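Local coordinates for protein CurF (PDB 5DP2) that catalyses cyclopropane formation in curacin A biosynthesis, as an unusual NADP(H)-binding enoyl-acyl carrier protein reductase of a polyketide synthase, at residues T37-Q42 / C119-L124; Q223-D228 / I246-G251; I43-V48 / K336-M341; S184-T189 / Q201-V206; Q12-S17 / M27-R32. One frame throughout, in Å; residues are numbered along the deposited sequence. Where two conformers were deposited one is given.

Contact 1. Residues T37-Q42 / C119-L124; sequences TEVEVQ and CSPDDL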
# COMPACT_ATOMS: atom_id res chain seq x y z
N THR A 37 24.18 -12.77 10.46
CA THR A 37 23.72 -12.16 9.19
C THR A 37 22.39 -11.40 9.31
O THR A 37 21.72 -11.19 8.31
CB THR A 37 23.75 -13.09 8.00
OG1 THR A 37 22.80 -14.08 8.25
CG2 THR A 37 25.14 -13.67 7.78
N GLU A 38 22.06 -10.96 10.52
CA GLU A 38 20.84 -10.20 10.77
C GLU A 38 21.15 -8.75 11.11
O GLU A 38 22.28 -8.40 11.45
CB GLU A 38 20.07 -10.83 11.93
CG GLU A 38 19.55 -12.23 11.64
CD GLU A 38 18.83 -12.86 12.81
OE1 GLU A 38 19.12 -12.57 13.98
OE2 GLU A 38 17.98 -13.72 12.53
N VAL A 39 20.10 -7.91 11.03
CA VAL A 39 20.15 -6.50 11.39
C VAL A 39 18.96 -6.19 12.30
O VAL A 39 17.85 -6.65 12.03
CB VAL A 39 20.05 -5.60 10.12
CG1 VAL A 39 20.12 -4.13 10.45
CG2 VAL A 39 21.13 -5.95 9.10
N GLU A 40 19.20 -5.41 13.36
CA GLU A 40 18.11 -4.96 14.25
C GLU A 40 17.81 -3.48 14.00
O GLU A 40 18.72 -2.62 14.07
CB GLU A 40 18.48 -5.15 15.72
CG GLU A 40 17.30 -4.88 16.65
CD GLU A 40 17.63 -4.94 18.11
OE1 GLU A 40 16.75 -5.40 18.88
OE2 GLU A 40 18.75 -4.51 18.48
N VAL A 41 16.54 -3.20 13.71
CA VAL A 41 16.05 -1.86 13.43
C VAL A 41 15.09 -1.42 14.55
O VAL A 41 14.16 -2.17 14.90
CB VAL A 41 15.30 -1.81 12.08
CG1 VAL A 41 14.83 -0.40 11.78
CG2 VAL A 41 16.20 -2.33 10.97
N GLN A 42 15.32 -0.24 15.12
CA GLN A 42 14.36 0.38 16.04
C GLN A 42 13.34 1.15 15.20
O GLN A 42 13.70 2.10 14.46
CB GLN A 42 15.07 1.31 17.02
CG GLN A 42 14.08 1.85 18.05
CD GLN A 42 14.71 2.60 19.16
OE1 GLN A 42 15.92 2.68 19.26
NE2 GLN A 42 13.90 3.14 20.02
N CYS A 119 15.80 -8.45 10.99
CA CYS A 119 15.58 -8.93 9.64
C CYS A 119 16.88 -9.11 8.92
O CYS A 119 17.95 -8.94 9.46
CB CYS A 119 14.64 -8.00 8.90
SG CYS A 119 15.24 -6.35 8.68
N SER A 120 16.79 -9.48 7.65
CA SER A 120 17.95 -9.64 6.79
C SER A 120 18.39 -8.29 6.21
O SER A 120 17.54 -7.42 5.95
CB SER A 120 17.60 -10.58 5.64
OG SER A 120 18.43 -10.37 4.52
N PRO A 121 19.67 -8.14 5.88
CA PRO A 121 20.09 -6.91 5.19
C PRO A 121 19.35 -6.66 3.89
O PRO A 121 19.19 -5.50 3.52
CB PRO A 121 21.59 -7.12 4.93
CG PRO A 121 21.98 -8.28 5.68
CD PRO A 121 20.82 -9.00 6.21
N ASP A 122 18.96 -7.71 3.17
CA ASP A 122 18.26 -7.58 1.89
C ASP A 122 16.80 -7.17 2.04
O ASP A 122 16.10 -6.97 1.04
CB ASP A 122 18.34 -8.87 1.09
CG ASP A 122 19.75 -9.22 0.65
OD1 ASP A 122 20.65 -8.34 0.61
OD2 ASP A 122 19.97 -10.41 0.33
N ASP A 123 16.33 -7.02 3.26
CA ASP A 123 14.96 -6.57 3.54
C ASP A 123 14.88 -5.08 3.83
O ASP A 123 13.81 -4.61 4.24
CB ASP A 123 14.40 -7.27 4.82
CG ASP A 123 14.28 -8.74 4.74
OD1 ASP A 123 13.78 -9.16 3.72
OD2 ASP A 123 14.62 -9.46 5.71
N LEU A 124 16.00 -4.36 3.70
CA LEU A 124 16.07 -2.95 4.04
C LEU A 124 16.46 -2.13 2.82
O LEU A 124 17.24 -2.60 1.96
CB LEU A 124 17.13 -2.75 5.13
CG LEU A 124 16.85 -3.49 6.44
CD1 LEU A 124 18.00 -3.26 7.42
CD2 LEU A 124 15.51 -3.08 7.03

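Contact 2. Residues Q223-D228 / I246-G251; sequences QGNGVD and ILAPGG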
# COMPACT_ATOMS: atom_id res chain seq x y z
N GLN A 223 -17.06 10.59 -24.68
CA GLN A 223 -17.86 10.39 -25.90
C GLN A 223 -17.96 8.91 -26.28
O GLN A 223 -17.93 8.52 -27.44
CB GLN A 223 -17.30 11.22 -27.06
CG GLN A 223 -17.20 12.71 -26.78
CD GLN A 223 -18.39 13.49 -27.30
OE1 GLN A 223 -19.33 13.79 -26.55
NE2 GLN A 223 -18.38 13.82 -28.59
N GLY A 224 -18.08 8.08 -25.26
CA GLY A 224 -18.24 6.65 -25.44
C GLY A 224 -16.96 5.89 -25.67
O GLY A 224 -17.01 4.67 -25.76
N ASN A 225 -15.80 6.57 -25.70
CA ASN A 225 -14.55 5.85 -25.97
C ASN A 225 -14.06 5.06 -24.78
O ASN A 225 -13.50 3.98 -24.96
CB ASN A 225 -13.46 6.78 -26.50
CG ASN A 225 -12.19 6.02 -26.87
OD1 ASN A 225 -11.13 6.25 -26.28
ND2 ASN A 225 -12.29 5.12 -27.84
N GLY A 226 -14.30 5.56 -23.57
CA GLY A 226 -13.81 4.89 -22.37
C GLY A 226 -12.40 5.31 -22.02
O GLY A 226 -11.84 6.27 -22.56
N VAL A 227 -11.80 4.56 -21.11
CA VAL A 227 -10.47 4.86 -20.58
C VAL A 227 -9.48 3.74 -20.96
O VAL A 227 -9.83 2.56 -21.15
CB VAL A 227 -10.48 5.08 -19.06
CG1 VAL A 227 -11.24 6.36 -18.72
CG2 VAL A 227 -11.05 3.89 -18.31
N ASP A 228 -8.22 4.13 -21.07
CA ASP A 228 -7.17 3.19 -21.48
C ASP A 228 -6.68 2.26 -20.36
O ASP A 228 -6.27 1.14 -20.65
CB ASP A 228 -5.98 3.95 -22.07
CG ASP A 228 -6.39 4.82 -23.25
OD1 ASP A 228 -6.88 4.25 -24.23
OD2 ASP A 228 -6.26 6.06 -23.13
N ILE A 246 -16.27 0.07 -19.37
CA ILE A 246 -15.79 1.40 -19.74
C ILE A 246 -14.32 1.41 -20.17
O ILE A 246 -13.77 2.49 -20.41
CB ILE A 246 -16.07 2.46 -18.68
CG1 ILE A 246 -15.37 2.16 -17.37
CG2 ILE A 246 -17.57 2.68 -18.57
CD1 ILE A 246 -15.49 3.24 -16.35
N LEU A 247 -13.71 0.23 -20.36
CA LEU A 247 -12.39 0.18 -20.96
C LEU A 247 -12.49 0.47 -22.45
O LEU A 247 -13.33 -0.12 -23.16
CB LEU A 247 -11.75 -1.19 -20.73
CG LEU A 247 -11.31 -1.40 -19.30
CD1 LEU A 247 -11.13 -2.88 -19.00
CD2 LEU A 247 -10.04 -0.65 -18.99
N ALA A 248 -11.60 1.33 -22.93
CA ALA A 248 -11.40 1.55 -24.36
C ALA A 248 -10.91 0.26 -25.01
O ALA A 248 -10.51 -0.69 -24.34
CB ALA A 248 -10.38 2.66 -24.52
N PRO A 249 -10.91 0.20 -26.36
CA PRO A 249 -10.35 -0.95 -27.05
C PRO A 249 -8.94 -1.26 -26.56
O PRO A 249 -8.10 -0.37 -26.45
CB PRO A 249 -10.35 -0.53 -28.52
CG PRO A 249 -11.34 0.55 -28.61
CD PRO A 249 -11.46 1.20 -27.30
N GLY A 250 -8.69 -2.54 -26.22
CA GLY A 250 -7.39 -2.94 -25.75
C GLY A 250 -7.01 -2.38 -24.39
O GLY A 250 -5.82 -2.40 -24.02
N GLY A 251 -7.98 -1.90 -23.62
CA GLY A 251 -7.67 -1.29 -22.33
C GLY A 251 -7.08 -2.29 -21.34
O GLY A 251 -7.24 -3.50 -21.47
O HOH W 1 -6.97 1.52 -24.56

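Contact 3. Residues I43-V48 / K336-M341; sequences IKAVPV and KIVVTM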
# COMPACT_ATOMS: atom_id res chain seq x y z
N ILE A 43 12.09 0.74 15.25
CA ILE A 43 11.05 1.34 14.44
C ILE A 43 10.75 2.75 14.93
O ILE A 43 10.62 2.98 16.12
CB ILE A 43 9.77 0.46 14.44
CG1 ILE A 43 10.09 -0.94 13.94
CG2 ILE A 43 8.67 1.11 13.65
CD1 ILE A 43 10.65 -1.03 12.53
N LYS A 44 10.62 3.69 13.97
CA LYS A 44 10.26 5.06 14.29
C LYS A 44 8.86 5.44 13.81
O LYS A 44 8.17 6.21 14.47
CB LYS A 44 11.31 6.04 13.77
CG LYS A 44 12.73 5.79 14.32
CD LYS A 44 12.84 6.07 15.81
CE LYS A 44 14.12 5.52 16.42
NZ LYS A 44 15.31 6.29 15.97
N ALA A 45 8.42 4.91 12.66
CA ALA A 45 7.09 5.22 12.13
C ALA A 45 6.63 4.05 11.30
O ALA A 45 7.41 3.45 10.55
CB ALA A 45 7.12 6.52 11.33
N VAL A 46 5.34 3.72 11.43
CA VAL A 46 4.78 2.56 10.77
C VAL A 46 3.33 2.89 10.46
O VAL A 46 2.58 3.27 11.35
CB VAL A 46 4.92 1.27 11.65
CG1 VAL A 46 4.60 1.48 13.12
CG2 VAL A 46 4.17 0.12 11.02
N PRO A 47 2.92 2.78 9.19
CA PRO A 47 1.56 3.12 8.85
C PRO A 47 0.62 1.94 8.98
O PRO A 47 1.04 0.78 8.98
CB PRO A 47 1.67 3.54 7.40
CG PRO A 47 2.73 2.62 6.86
CD PRO A 47 3.73 2.46 7.98
N VAL A 48 -0.69 2.24 9.05
CA VAL A 48 -1.72 1.22 8.96
C VAL A 48 -2.09 1.00 7.48
O VAL A 48 -2.26 1.97 6.74
CB VAL A 48 -3.00 1.66 9.72
CG1 VAL A 48 -4.01 0.52 9.76
CG2 VAL A 48 -2.68 2.11 11.13
N LYS A 336 -2.25 8.64 3.97
CA LYS A 336 -1.74 7.60 4.85
C LYS A 336 -2.02 7.93 6.34
O LYS A 336 -1.95 9.09 6.74
CB LYS A 336 -0.22 7.41 4.63
CG LYS A 336 0.32 5.99 4.90
CD LYS A 336 0.02 5.02 3.76
CE LYS A 336 0.50 3.59 4.07
NZ LYS A 336 0.28 2.65 2.93
N ILE A 337 -2.24 6.87 7.13
CA ILE A 337 -2.30 7.01 8.57
C ILE A 337 -1.02 6.40 9.13
O ILE A 337 -0.71 5.24 8.85
CB ILE A 337 -3.56 6.34 9.08
CG1 ILE A 337 -4.78 7.03 8.44
CG2 ILE A 337 -3.60 6.40 10.61
CD1 ILE A 337 -5.99 6.14 8.41
N VAL A 338 -0.25 7.25 9.82
CA VAL A 338 1.10 6.87 10.29
C VAL A 338 1.13 6.86 11.80
O VAL A 338 0.74 7.83 12.44
CB VAL A 338 2.17 7.84 9.73
CG1 VAL A 338 3.55 7.49 10.24
CG2 VAL A 338 2.15 7.86 8.19
N VAL A 339 1.65 5.76 12.37
CA VAL A 339 1.78 5.62 13.82
C VAL A 339 3.26 5.82 14.19
O VAL A 339 4.16 5.20 13.61
CB VAL A 339 1.27 4.24 14.28
CG1 VAL A 339 1.48 4.03 15.77
CG2 VAL A 339 -0.21 4.11 13.91
N THR A 340 3.53 6.69 15.16
CA THR A 340 4.88 6.89 15.64
C THR A 340 5.15 6.00 16.84
O THR A 340 4.29 5.81 17.71
CB THR A 340 5.16 8.35 15.99
OG1 THR A 340 4.18 8.83 16.89
CG2 THR A 340 5.17 9.20 14.73
N MET A 341 6.37 5.50 16.92
CA MET A 341 6.74 4.71 18.09
C MET A 341 7.41 5.58 19.19
O MET A 341 7.97 6.64 18.87
CB MET A 341 7.58 3.54 17.64
CG MET A 341 6.81 2.59 16.75
SD MET A 341 5.43 1.75 17.59
CE MET A 341 6.36 0.52 18.52
O HOH W 2 -2.79 4.45 5.97

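Contact 4. Residues S184-T189 / Q201-V206; sequences SEVFAT and QGIKHV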
# COMPACT_ATOMS: atom_id res chain seq x y z
N SER A 184 -0.10 11.08 -18.01
CA SER A 184 -1.42 10.60 -18.36
C SER A 184 -2.49 11.55 -17.79
O SER A 184 -2.22 12.39 -16.94
CB SER A 184 -1.60 9.16 -17.95
OG SER A 184 -1.62 8.99 -16.60
N GLU A 185 -3.71 11.40 -18.34
CA GLU A 185 -4.90 12.17 -17.95
C GLU A 185 -5.68 11.38 -16.89
O GLU A 185 -6.23 10.32 -17.19
CB GLU A 185 -5.79 12.46 -19.14
CG GLU A 185 -6.92 13.38 -18.74
CD GLU A 185 -7.88 13.74 -19.85
OE1 GLU A 185 -7.86 13.06 -20.91
OE2 GLU A 185 -8.68 14.67 -19.64
N VAL A 186 -5.68 11.89 -15.66
CA VAL A 186 -6.31 11.20 -14.54
C VAL A 186 -7.81 11.52 -14.46
O VAL A 186 -8.21 12.69 -14.45
CB VAL A 186 -5.63 11.57 -13.20
CG1 VAL A 186 -6.42 11.06 -12.01
CG2 VAL A 186 -4.22 11.00 -13.18
N PHE A 187 -8.60 10.46 -14.33
CA PHE A 187 -10.00 10.51 -13.95
C PHE A 187 -10.05 9.84 -12.58
O PHE A 187 -9.56 8.73 -12.43
CB PHE A 187 -10.86 9.74 -14.95
CG PHE A 187 -10.90 10.34 -16.34
CD1 PHE A 187 -9.80 10.31 -17.19
CD2 PHE A 187 -12.06 10.90 -16.82
CE1 PHE A 187 -9.84 10.85 -18.44
CE2 PHE A 187 -12.11 11.44 -18.08
CZ PHE A 187 -11.00 11.42 -18.90
N ALA A 188 -10.55 10.51 -11.57
CA ALA A 188 -10.52 9.97 -10.20
C ALA A 188 -11.92 9.76 -9.68
O ALA A 188 -12.85 10.50 -10.01
CB ALA A 188 -9.78 10.94 -9.30
N THR A 189 -12.05 8.76 -8.81
CA THR A 189 -13.28 8.62 -8.01
C THR A 189 -12.94 8.65 -6.53
O THR A 189 -11.88 8.17 -6.09
CB THR A 189 -14.10 7.37 -8.35
OG1 THR A 189 -13.44 6.22 -7.80
CG2 THR A 189 -14.34 7.24 -9.84
N GLN A 201 -6.35 19.37 -5.13
CA GLN A 201 -5.04 18.80 -5.45
C GLN A 201 -4.69 18.93 -6.92
O GLN A 201 -3.56 18.65 -7.32
CB GLN A 201 -4.98 17.33 -5.06
CG GLN A 201 -5.04 17.05 -3.57
CD GLN A 201 -4.80 15.58 -3.30
OE1 GLN A 201 -5.26 14.75 -4.02
NE2 GLN A 201 -4.08 15.25 -2.27
N GLY A 202 -5.65 19.36 -7.73
CA GLY A 202 -5.41 19.65 -9.15
C GLY A 202 -6.01 18.65 -10.13
O GLY A 202 -5.76 18.77 -11.34
N ILE A 203 -6.81 17.69 -9.66
CA ILE A 203 -7.44 16.75 -10.57
C ILE A 203 -8.69 17.39 -11.17
O ILE A 203 -9.58 17.84 -10.46
CB ILE A 203 -7.78 15.41 -9.86
CG1 ILE A 203 -6.58 14.86 -9.07
CG2 ILE A 203 -8.29 14.39 -10.86
CD1 ILE A 203 -6.90 13.64 -8.22
N LYS A 204 -8.75 17.43 -12.49
CA LYS A 204 -9.86 18.03 -13.22
C LYS A 204 -11.16 17.21 -13.08
O LYS A 204 -12.23 17.74 -12.75
CB LYS A 204 -9.43 18.17 -14.70
CG LYS A 204 -10.40 18.88 -15.63
CD LYS A 204 -9.78 19.17 -17.00
CE LYS A 204 -9.92 18.00 -17.95
NZ LYS A 204 -9.12 18.13 -19.21
N HIS A 205 -11.07 15.91 -13.39
CA HIS A 205 -12.25 15.05 -13.43
C HIS A 205 -12.30 14.17 -12.18
O HIS A 205 -11.51 13.24 -12.04
CB HIS A 205 -12.23 14.14 -14.67
CG HIS A 205 -12.33 14.87 -15.97
ND1 HIS A 205 -13.29 15.82 -16.24
CD2 HIS A 205 -11.61 14.74 -17.11
CE1 HIS A 205 -13.16 16.25 -17.48
NE2 HIS A 205 -12.15 15.60 -18.03
N VAL A 206 -13.23 14.48 -11.28
CA VAL A 206 -13.38 13.77 -10.01
C VAL A 206 -14.87 13.45 -9.86
O VAL A 206 -15.72 14.32 -9.96
CB VAL A 206 -12.89 14.58 -8.80
CG1 VAL A 206 -12.94 13.70 -7.55
CG2 VAL A 206 -11.48 15.13 -9.01
O HOH W 3 -11.45 15.94 -20.61
O HOH W 4 -8.49 16.79 -21.51
O HOH W 5 -8.45 15.24 -14.65
O HOH W 6 -6.95 15.38 -14.19

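Contact 5. Residues Q12-S17 / M27-R32; sequences QLRIPS and MPQERR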
# COMPACT_ATOMS: atom_id res chain seq x y z
N GLN A 12 5.11 -5.55 20.95
CA GLN A 12 4.68 -5.92 19.59
C GLN A 12 3.16 -5.90 19.56
O GLN A 12 2.51 -6.40 20.49
CB GLN A 12 5.21 -7.29 19.19
CG GLN A 12 4.77 -7.72 17.80
CD GLN A 12 5.50 -8.98 17.37
OE1 GLN A 12 5.12 -10.10 17.74
NE2 GLN A 12 6.58 -8.80 16.63
N LEU A 13 2.59 -5.35 18.49
CA LEU A 13 1.12 -5.27 18.36
C LEU A 13 0.58 -6.65 18.02
O LEU A 13 1.02 -7.31 17.08
CB LEU A 13 0.79 -4.26 17.25
CG LEU A 13 -0.69 -3.85 17.17
CD1 LEU A 13 -1.10 -3.07 18.39
CD2 LEU A 13 -0.89 -3.01 15.91
N ARG A 14 -0.43 -7.08 18.80
CA ARG A 14 -0.99 -8.41 18.67
C ARG A 14 -2.49 -8.36 18.94
O ARG A 14 -3.01 -7.37 19.45
CB ARG A 14 -0.31 -9.39 19.66
CG ARG A 14 1.20 -9.55 19.45
CD ARG A 14 1.56 -10.34 18.21
NE ARG A 14 1.47 -11.80 18.46
CZ ARG A 14 2.43 -12.48 19.10
NH1 ARG A 14 3.59 -11.92 19.39
NH2 ARG A 14 2.23 -13.75 19.43
N ILE A 15 -3.17 -9.46 18.62
CA ILE A 15 -4.57 -9.65 18.97
C ILE A 15 -4.76 -11.03 19.60
O ILE A 15 -4.04 -11.97 19.27
CB ILE A 15 -5.50 -9.51 17.74
CG1 ILE A 15 -5.09 -10.44 16.60
CG2 ILE A 15 -5.57 -8.07 17.28
CD1 ILE A 15 -6.07 -10.48 15.44
N PRO A 16 -5.82 -11.18 20.43
CA PRO A 16 -6.11 -12.48 21.00
C PRO A 16 -7.00 -13.33 20.10
O PRO A 16 -7.08 -14.56 20.29
CB PRO A 16 -6.86 -12.13 22.28
CG PRO A 16 -7.54 -10.84 21.97
CD PRO A 16 -6.54 -10.10 21.12
N SER A 17 -7.71 -12.70 19.17
CA SER A 17 -8.79 -13.32 18.41
C SER A 17 -9.20 -12.27 17.37
O SER A 17 -8.86 -11.08 17.51
CB SER A 17 -9.98 -13.69 19.28
OG SER A 17 -10.46 -12.56 19.99
N MET A 27 1.79 -6.14 23.20
CA MET A 27 2.23 -7.26 24.03
C MET A 27 3.70 -7.15 24.36
O MET A 27 4.52 -6.82 23.49
CB MET A 27 1.96 -8.57 23.32
CG MET A 27 0.48 -8.87 23.22
SD MET A 27 -0.37 -9.08 24.80
CE MET A 27 0.09 -10.76 25.23
N PRO A 28 4.08 -7.44 25.61
CA PRO A 28 5.51 -7.42 25.96
C PRO A 28 6.33 -8.38 25.10
O PRO A 28 5.87 -9.45 24.71
CB PRO A 28 5.49 -7.88 27.43
CG PRO A 28 4.11 -7.57 27.92
CD PRO A 28 3.23 -7.82 26.75
N GLN A 29 7.58 -7.98 24.82
CA GLN A 29 8.52 -8.78 24.06
C GLN A 29 9.88 -8.80 24.72
O GLN A 29 10.26 -7.83 25.35
CB GLN A 29 8.69 -8.17 22.65
CG GLN A 29 7.41 -8.18 21.83
CD GLN A 29 7.16 -9.53 21.24
OE1 GLN A 29 7.72 -9.88 20.21
NE2 GLN A 29 6.28 -10.29 21.85
N GLU A 30 10.63 -9.86 24.49
CA GLU A 30 12.05 -9.86 24.85
C GLU A 30 12.86 -9.08 23.79
O GLU A 30 12.48 -8.96 22.61
CB GLU A 30 12.56 -11.28 25.01
CG GLU A 30 11.80 -12.04 26.09
CD GLU A 30 12.03 -11.49 27.50
OE1 GLU A 30 13.19 -11.17 27.85
OE2 GLU A 30 11.05 -11.38 28.28
N ARG A 31 13.95 -8.50 24.25
CA ARG A 31 14.92 -7.89 23.38
C ARG A 31 15.85 -9.04 22.96
O ARG A 31 16.32 -9.79 23.80
CB ARG A 31 15.69 -6.79 24.14
CG ARG A 31 16.64 -5.94 23.29
CD ARG A 31 15.92 -4.94 22.37
NE ARG A 31 16.84 -4.28 21.45
CZ ARG A 31 17.55 -3.19 21.71
NH1 ARG A 31 17.44 -2.55 22.86
NH2 ARG A 31 18.37 -2.71 20.78
N ARG A 32 16.09 -9.19 21.67
CA ARG A 32 17.00 -10.17 21.12
C ARG A 32 18.21 -9.45 20.53
O ARG A 32 18.16 -8.25 20.28
CB ARG A 32 16.32 -10.96 19.99
CG ARG A 32 15.11 -11.79 20.38
CD ARG A 32 14.57 -12.55 19.17
NE ARG A 32 13.42 -13.37 19.54
CZ ARG A 32 12.78 -14.18 18.70
NH1 ARG A 32 13.14 -14.27 17.43
NH2 ARG A 32 11.75 -14.88 19.14

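Contact 1. Residues T37-Q42 / C119-L124
V39 and C119 form the last antiparallel pair between strands 39-48 and 116-119, in the GroES-like part of the reductase, at the point where the first strand begins and the second ends. It is a hydrogen-bonded pair: V39 N donates to C119 O at 2.9 Å, and C119 N returns a bond of the same length to V39 O. Past the bridge the chain leaves the sheet in a short 3-10 turn, and its start is fixed by S120 N, which donates to D123 OD2 at 2.9 Å; D123 OD1 reaches K289 in a salt bridge. P121 sits over the entrance of the other strand, its CD lying 3.2 Å from T37 O. V39 splits its two methyls between the ends of this turn. With CG1 anti to the backbone N (chi1 -179°), that branch crosses L124 CD1 at 3.8 Å, while CG2 faces P121 CD at 4.2 Å. V41 CG2 slides past L124 in the opposite direction, 4.1 Å from its CD2. V41 and L124 share V104 and L106 of strand 103-107 as a floor, and V39 leans on V88 of strand 83-91.

Contact 2. Residues Q223-D228 / I246-G251
G226 brings its CA to within 3.1 Å of I246 O, so close that a side chain could not fit: a CB there would run into this carbonyl oxygen. The backbone of G226 (phi 86°, psi -168°) also calls for glycine. The contact lies at the start of a beta-alpha-beta crossover of the Rossmann-type nucleotide-binding domain, where the chain enters strand 227-232, passes through helix 239-245 and comes back into strands 247-248 and 251-255. V227 and L247 make the parallel pair. V227 N donates to I246 O at 2.9 Å, and A248 N donates to V227 O at 2.8 Å. V227 CG2 stands between its own N and carbonyl carbon, which sets it against I246 O. The methyl of A248 is nested among oxygens, its CB 3.4 Å from both V227 O and N225 O. A type II turn follows: P249 and G250 occupy its middle positions, G250 with positive phi, and G251 N closes it on A248 O at 2.9 Å. G251 is hemmed in as well, since a CB on it would clash with L247 CD2. Around the contact, R271 binds L247 O, and the carboxylate of D228 has its main partner in the backbone N of R161, through OD2. The other oxygen, D228 OD1, accepts from a water at 2.8 Å, and the same water donates to P249 O at 2.9 Å.

Contact 3. Residues I43-V48 / K336-M341
The peptide planes of V46 and V339 are joined by two bonds that use their carbonyls differently. V46 N approaches V339 O in the carbonyl plane, at 2.9 Å, whereas V339 N comes to V46 O from above its plane, 43° out of it, at 2.8 Å. Farther along, K44 O also receives its donor from above: M341 N lies 52° out of the plane. The five-membered ring of P47 has its CB 3.3 Å from I337 O, and in the conformer described the bent chain of K336 crosses it, CE lying near CB and CG. These are antiparallel neighbours in the mixed sheet that includes the GroES-like part of the reductase, strands 43-48 and 336-340 running at 143° to each other, which ties the C-terminal strand back to the N-terminal part of the chain. A classic beta bulge at K44 and A45, both facing V85, interrupts the regular pairing on the other side of strand 39-48. A45 CB and V338 CG1 touch at 3.9 Å on one face; V46, V48 and V339 point to the other, toward F113 and helix 321-329. M341 lies across I43, its CB 3.4 Å from I43 O. K336 NZ forms a salt bridge with E83 and bonds S142 and N49 too. At the far end a water joins V48 O to I337 N, 2.7 Å from each.

Contact 4. Residues S184-T189 / Q201-V206
H205 lies beside F187, on adjacent parallel strands of the Rossmann-type sheet; strand 185-190, helix 195-200 and strand 205-208 form a beta-alpha-beta unit whose last strand lies at one edge of the sheet within this chain. From the H205 backbone outward, CB meets F187 CD2 at 3.9 Å. CG, set anti to the carbonyl carbon (chi1 -65°), comes near F187 CE2, and CD2 goes farthest in, sitting over one face of the phenyl ring with CE2 3.5 Å away. The two rings are near parallel, 22° apart, but slid so that they barely overlap, with centroids 4.9 Å apart. K204 CG lies over one face of the imidazole. At the tip, NE2 holds a water in the plane of the imidazole at 2.7 Å, and this water donates to E185 OE2 at 3.2 Å. The same carboxylate oxygen, near the plane of the imidazole edge, forms a salt bridge with K204 NZ in the lysine conformer described. A leucine in place of H205 would probably leave that water without its imidazole partner and F187 without the flat group beside it. L221 of helix 214-221 touches both side chains, F187 and H205. On the other face of the sheet V186 CG1 and A188 CB pack against I203 in its described conformer, with A179 and V176 of helix 170-181 close by. The backbones are joined by A188 N, which donates to H205 O at 2.9 Å and nearly straight, and by V206 CA, whose C-H points to A188 O at 3.3 Å.

Contact 5. Residues Q12-S17 / M27-R32
Q12 pairs with M27 in the beta hairpin of strands 11-14 and 25-28, a two-stranded antiparallel sheet near the N-terminus. The pair is hydrogen-bonded: Q12 N donates to M27 O at 2.9 Å, and M27 N donates back to Q12 O at 2.8 Å. The Q12 side chain runs straight out, CG anti to the backbone N (chi1 179°), and crosses Q29 obliquely, Q12 CB resting 3.5 Å from Q29 CG. The two amides lie 32° apart, with Q12 OE1 and Q29 OE1 3.6 Å from each other; these two acceptors are drawn together by R69, whose NH1 bonds both. The Q29 amide is held at its other end as well, for Q29 NE2 turns back to donate to P28 O at 3.0 Å. A leucine in place of Q29 would probably leave R69 short of one oxygen and P28 O without its side-chain donor. L13 turns to the other side of the strand, where its side chain touches F113 and helix 321-329. R14 follows on the Q12 side. Its CB meets CG of M27 at 3.7 Å in the methionine conformer described, and the chain then bends back so that R14 NH1 reaches Q12 OE1 at 2.9 Å, in that carbonyl's plane. Q12 OE1 is thus gripped by two arginines, R14 and R69. The R14 guanidinium stands almost upright to the Q29 amide, the planes 84° apart.

How the contacts relate
Contacts 1, 3 and 5 build one half of the molecule and contacts 2 and 4 the other, with NADP bound between. Contact 3 comes nearest the cofactor, the K336 side chain lying about 5 Å from it. The side chain of V206 in contact 4 is about 9 Å from the bound NADP, and the side chain of I246 in contact 2 is about 14 Å from the bound NADP. Contacts 1 and 3 share strand 39-48, and their centres are 18 Å apart. Contact 5 joins contact 1 directly, through a salt bridge of 2.8 Å between R31 NE and E40 OE1. Contacts 2 and 4, 16 Å apart between centres, use the same parallel sheet and are enclosed by the long chain loop that contact 3 closes.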